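PDB 2YB5: putative fusidic acid resistance protein from Staphylococcus aureus, which confers resistance to fusidic acid, probably by binding elongation factor G and helping to clear it from the drug-stalled ribosome. Local coordinates for residues I118-W123 against K196-L201; K131-K136 against D188-D193. All coordinates share one frame; numbering follows the deposited sequence.

Contact 1. Residues I118-W123 against K196-L201; sequences ISYLGW and KCNQNL. With ZN (zinc ion), chain C.
Asn198 reaches out of helix 194-200, the helix that carries zinc ligand Cys197 in the treble-clef zinc finger, and docks on the backbone of Ser119 and Tyr120 as that chain runs into edge strand 121-125. The polar part is an amide gripping main chain. Asn198 OD1 takes two N-H groups from the same face of its plane: Ser119 N at 2.7 Å, well above the carbonyl plane, and Tyr120 N at 2.9 Å on a straighter bond (165°). On the other branch, Asn198 ND2 gives a weak bond to Tyr120 O and a further one to Ser194 O, so both ends of the buried amide are engaged and its rotation is fixed.

One water extends the network, accepting from Ser119 OG and donating to Asn198 O and Leu201 O.

The apolar and aromatic contacts lie beside this amide and round the Tyr120 ring. Ile118 CG2 lies against Asn198 CG at 3.7 Å. With Tyr120 CG between backbone N and carbonyl carbon (chi1 76°), the ring swings in beside the amide and receives Asn198 ND2 over the centre of one face, the ring and amide planes 50° apart. Leu201 CD2 meets the ring edge at Tyr120 CD2, 3.8 Å away. Cys197 also lies beside the ring edge, though the detail of that approach is doubtful; its SG binds zinc at 2.4 Å.

Contact 2. Residues K131-K136 against D188-D193; sequences KYIVYK and DYICYD. With ZN (zinc ion), chain C.
Lys131 sends its side chain from strand 130-136 to the turn that follows strand 186-191, and its ammonium group bonds to the main chain there: Lys131 NZ lies 2.7 Å from Tyr192 O. These strands belong to the five-stranded antiparallel sheet of the zinc-finger domain but are not neighbours in it; the short segments run at 77° to each other with axes 11.4 Å apart, so the gap is crossed by side chains from 131-136, which meet both the backbone and the side chains of 188-193.

The tight part is the lysine. Its chain is extended at first, then bent at chi3 and chi4, which turns NZ onto the carbonyl and lays Lys131 CE 3.7 Å from Cys191 O. The donor stands above the Tyr192 carbonyl plane, 44° out of it. Three oxygens hold the ammonium group: Tyr192 O, Asn124 OD1 and Ser194 OG. Separately, Asn124 ND2 bonds to Tyr192 O.

Between the two segments the apolar touch is light, although Ile190 is buried under Phe170, Phe210 and Ile149. Ile190 CD1 meets Lys131 CE at 4.1 Å, and Ile133 CD1 comes only to 4.4 Å from Ile190 CD1. The more open side is at the partly exposed Tyr192, where Lys131 NZ is 5.8 Å from the Tyr192 ring centroid, at most a weak cation-pi attraction.

With Cys191 binding zinc at 2.1 Å through SG, the lysine anchors the chain immediately after a metal ligand. A positive charge held by neutral oxygens would probably also polarise the Tyr192 carbonyl.

From the N terminus, the chain passes the helical region and enters the sheet through 118-123, the first side of contact 1. It turns back at once into 131-136, the first side of contact 2, which pairs with strand 121-125 through Leu121 N to Val134 O (2.8 Å). The chain next builds strand 142-149, supplies Cys158 and Cys161 to the zinc, then adds strand 167-172. Segment 188-193 then closes the loop of contact 2, and 196-201 closes the wider loop of contact 1, so contact 2 is nested within contact 1. Cys191 and Cys197, one from each contact, share the metal, tying the sheet's first two strands to the zinc site.

Contact 1. Residues I118-W123 against K196-L201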
# COMPACT_ATOMS: atom_id res chain seq x y z
N ILE A 118 5.49 -2.68 -1.47
CA ILE A 118 4.65 -2.08 -2.49
C ILE A 118 3.50 -2.98 -2.91
O ILE A 118 3.67 -4.19 -3.11
CB ILE A 118 5.44 -1.60 -3.73
CG1 ILE A 118 6.39 -2.68 -4.25
CG2 ILE A 118 6.22 -0.32 -3.42
CD1 ILE A 118 6.91 -2.34 -5.65
N SER A 119 2.32 -2.37 -3.00
CA SER A 119 1.15 -2.98 -3.59
C SER A 119 1.07 -2.58 -5.05
O SER A 119 0.46 -3.28 -5.86
CB SER A 119 -0.10 -2.51 -2.86
OG SER A 119 -0.11 -3.00 -1.53
N TYR A 120 1.64 -1.44 -5.39
CA TYR A 120 1.77 -1.06 -6.78
C TYR A 120 3.11 -0.38 -7.04
O TYR A 120 3.68 0.26 -6.15
CB TYR A 120 0.61 -0.16 -7.20
CG TYR A 120 0.66 1.26 -6.72
CD1 TYR A 120 1.34 2.24 -7.44
CD2 TYR A 120 -0.02 1.65 -5.56
CE1 TYR A 120 1.37 3.56 -7.00
CE2 TYR A 120 0.01 2.95 -5.11
CZ TYR A 120 0.69 3.91 -5.85
OH TYR A 120 0.70 5.21 -5.41
N LEU A 121 3.59 -0.50 -8.26
CA LEU A 121 4.88 0.09 -8.64
C LEU A 121 4.67 1.41 -9.35
O LEU A 121 4.19 1.44 -10.50
CB LEU A 121 5.66 -0.88 -9.53
CG LEU A 121 7.06 -0.42 -9.91
CD1 LEU A 121 7.86 -0.02 -8.66
CD2 LEU A 121 7.75 -1.52 -10.70
N GLY A 122 5.05 2.50 -8.69
CA GLY A 122 4.89 3.83 -9.23
C GLY A 122 6.23 4.52 -9.32
O GLY A 122 6.94 4.61 -8.31
N TRP A 123 6.57 4.99 -10.51
CA TRP A 123 7.85 5.68 -10.72
C TRP A 123 7.74 6.81 -11.70
O TRP A 123 6.92 6.78 -12.62
CB TRP A 123 8.95 4.71 -11.18
CG TRP A 123 8.87 4.21 -12.62
CD1 TRP A 123 9.63 4.63 -13.69
CD2 TRP A 123 8.03 3.15 -13.12
NE1 TRP A 123 9.30 3.90 -14.81
CE2 TRP A 123 8.33 2.99 -14.49
CE3 TRP A 123 7.05 2.33 -12.55
CZ2 TRP A 123 7.67 2.06 -15.30
CZ3 TRP A 123 6.42 1.39 -13.34
CH2 TRP A 123 6.72 1.28 -14.70
N LYS A 196 6.16 6.28 -0.73
CA LYS A 196 5.49 6.77 0.47
C LYS A 196 4.01 6.39 0.48
O LYS A 196 3.49 5.92 1.49
CB LYS A 196 5.64 8.28 0.59
CG LYS A 196 5.10 8.86 1.90
CD LYS A 196 4.79 10.35 1.77
CE LYS A 196 4.26 10.90 3.10
NZ LYS A 196 3.76 12.31 2.99
N CYS A 197 3.34 6.62 -0.65
CA CYS A 197 1.95 6.16 -0.87
C CYS A 197 1.73 4.69 -0.49
O CYS A 197 0.77 4.36 0.22
CB CYS A 197 1.57 6.32 -2.35
SG CYS A 197 -0.19 6.13 -2.70
N ASN A 198 2.62 3.83 -0.96
CA ASN A 198 2.53 2.39 -0.70
C ASN A 198 2.71 2.00 0.76
O ASN A 198 2.23 0.95 1.18
CB ASN A 198 3.50 1.62 -1.59
CG ASN A 198 2.93 1.33 -2.95
OD1 ASN A 198 2.18 0.36 -3.12
ND2 ASN A 198 3.27 2.17 -3.95
N GLN A 199 3.38 2.85 1.54
CA GLN A 199 3.46 2.70 3.00
C GLN A 199 2.12 3.03 3.67
O GLN A 199 1.83 2.52 4.75
CB GLN A 199 4.56 3.59 3.61
CG GLN A 199 5.98 3.25 3.17
CD GLN A 199 6.45 1.91 3.68
OE1 GLN A 199 5.87 0.87 3.36
NE2 GLN A 199 7.51 1.91 4.50
N ASN A 200 1.32 3.88 3.03
CA ASN A 200 0.01 4.27 3.55
C ASN A 200 -1.15 3.42 3.03
O ASN A 200 -2.22 3.41 3.63
CB ASN A 200 -0.30 5.73 3.16
CG ASN A 200 0.84 6.70 3.49
OD1 ASN A 200 1.66 6.45 4.39
ND2 ASN A 200 0.88 7.83 2.75
N LEU A 201 -0.96 2.76 1.90
CA LEU A 201 -2.08 2.14 1.20
C LEU A 201 -2.52 0.83 1.87
O LEU A 201 -1.81 -0.17 1.82
CB LEU A 201 -1.72 1.88 -0.27
CG LEU A 201 -2.78 1.18 -1.13
CD1 LEU A 201 -4.10 1.96 -1.15
CD2 LEU A 201 -2.25 0.96 -2.56
ZN ZN C . -0.93 8.17 -1.61
O HOH W 1 0.32 -1.00 0.30

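Contact 2. Residues K131-K136 against D188-D193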
# COMPACT_ATOMS: atom_id res chain seq x y z
N LYS A 131 4.36 10.01 -14.60
CA LYS A 131 4.42 8.90 -13.65
C LYS A 131 3.80 7.69 -14.33
O LYS A 131 2.78 7.80 -15.01
CB LYS A 131 3.68 9.20 -12.33
CG LYS A 131 3.69 8.02 -11.32
CD LYS A 131 2.77 8.22 -10.13
CE LYS A 131 3.22 9.31 -9.15
NZ LYS A 131 4.52 8.95 -8.50
N TYR A 132 4.46 6.55 -14.13
CA TYR A 132 3.98 5.25 -14.57
C TYR A 132 3.54 4.47 -13.34
O TYR A 132 4.20 4.54 -12.30
CB TYR A 132 5.12 4.48 -15.23
CG TYR A 132 5.58 5.05 -16.54
CD1 TYR A 132 4.98 4.67 -17.72
CD2 TYR A 132 6.65 5.93 -16.60
CE1 TYR A 132 5.40 5.16 -18.92
CE2 TYR A 132 7.08 6.43 -17.80
CZ TYR A 132 6.45 6.04 -18.96
OH TYR A 132 6.85 6.52 -20.18
N ILE A 133 2.44 3.73 -13.47
CA ILE A 133 1.92 2.91 -12.37
C ILE A 133 1.61 1.52 -12.89
O ILE A 133 0.86 1.38 -13.83
CB ILE A 133 0.66 3.55 -11.75
CG1 ILE A 133 1.04 4.76 -10.89
CG2 ILE A 133 -0.12 2.52 -10.91
CD1 ILE A 133 -0.10 5.80 -10.71
N VAL A 134 2.21 0.49 -12.29
CA VAL A 134 1.98 -0.90 -12.66
C VAL A 134 1.48 -1.66 -11.43
O VAL A 134 1.93 -1.41 -10.30
CB VAL A 134 3.27 -1.55 -13.23
CG1 VAL A 134 3.11 -3.06 -13.43
CG2 VAL A 134 3.66 -0.88 -14.57
N TYR A 135 0.53 -2.55 -11.67
CA TYR A 135 -0.13 -3.34 -10.63
C TYR A 135 -0.74 -4.61 -11.22
O TYR A 135 -0.80 -4.79 -12.45
CB TYR A 135 -1.23 -2.50 -9.95
CG TYR A 135 -2.30 -2.03 -10.91
CD1 TYR A 135 -3.42 -2.82 -11.16
CD2 TYR A 135 -2.19 -0.81 -11.58
CE1 TYR A 135 -4.40 -2.41 -12.05
CE2 TYR A 135 -3.15 -0.41 -12.48
CZ TYR A 135 -4.26 -1.21 -12.70
OH TYR A 135 -5.24 -0.84 -13.58
N LYS A 136 -1.16 -5.50 -10.33
CA LYS A 136 -1.92 -6.70 -10.70
C LYS A 136 -3.40 -6.43 -10.51
O LYS A 136 -3.80 -5.86 -9.50
CB LYS A 136 -1.52 -7.87 -9.81
CG LYS A 136 -0.12 -8.40 -10.03
CD LYS A 136 0.00 -9.18 -11.33
CE LYS A 136 1.27 -10.03 -11.36
NZ LYS A 136 1.10 -11.33 -10.65
N ASP A 188 -6.56 13.05 -10.73
CA ASP A 188 -6.72 13.58 -9.40
C ASP A 188 -5.37 13.75 -8.73
O ASP A 188 -4.34 13.35 -9.27
CB ASP A 188 -7.64 12.69 -8.56
CG ASP A 188 -8.54 13.49 -7.63
OD1 ASP A 188 -8.17 14.62 -7.25
OD2 ASP A 188 -9.62 12.99 -7.26
N TYR A 189 -5.39 14.37 -7.55
CA TYR A 189 -4.19 14.56 -6.76
C TYR A 189 -3.79 13.26 -6.04
O TYR A 189 -4.61 12.66 -5.35
CB TYR A 189 -4.36 15.72 -5.76
CG TYR A 189 -4.30 17.08 -6.45
CD1 TYR A 189 -5.43 17.64 -7.05
CD2 TYR A 189 -3.10 17.79 -6.53
CE1 TYR A 189 -5.37 18.87 -7.69
CE2 TYR A 189 -3.04 19.03 -7.18
CZ TYR A 189 -4.18 19.56 -7.75
OH TYR A 189 -4.11 20.78 -8.39
N ILE A 190 -2.54 12.86 -6.22
CA ILE A 190 -1.98 11.69 -5.59
C ILE A 190 -0.57 11.97 -5.05
O ILE A 190 0.05 12.98 -5.40
CB ILE A 190 -1.90 10.49 -6.56
CG1 ILE A 190 -0.98 10.80 -7.75
CG2 ILE A 190 -3.30 10.08 -7.02
CD1 ILE A 190 -0.81 9.64 -8.75
N CYS A 191 -0.07 11.05 -4.23
CA CYS A 191 1.27 11.16 -3.67
C CYS A 191 2.27 11.29 -4.81
O CYS A 191 2.27 10.48 -5.74
CB CYS A 191 1.60 9.92 -2.83
SG CYS A 191 0.59 9.63 -1.29
N TYR A 192 3.11 12.32 -4.76
CA TYR A 192 4.17 12.46 -5.74
C TYR A 192 5.10 11.24 -5.69
O TYR A 192 5.52 10.71 -6.73
CB TYR A 192 5.00 13.71 -5.47
CG TYR A 192 5.94 14.00 -6.60
CD1 TYR A 192 5.46 14.50 -7.80
CD2 TYR A 192 7.31 13.73 -6.50
CE1 TYR A 192 6.30 14.76 -8.87
CE2 TYR A 192 8.16 13.99 -7.55
CZ TYR A 192 7.65 14.50 -8.74
OH TYR A 192 8.46 14.78 -9.81
N ASP A 193 5.42 10.81 -4.47
CA ASP A 193 6.27 9.67 -4.21
C ASP A 193 5.41 8.43 -3.93
O ASP A 193 4.85 8.29 -2.85
CB ASP A 193 7.17 10.00 -3.01
CG ASP A 193 8.05 8.84 -2.60
OD1 ASP A 193 8.08 7.81 -3.29
OD2 ASP A 193 8.71 8.98 -1.56
ZN ZN C . -0.93 8.17 -1.61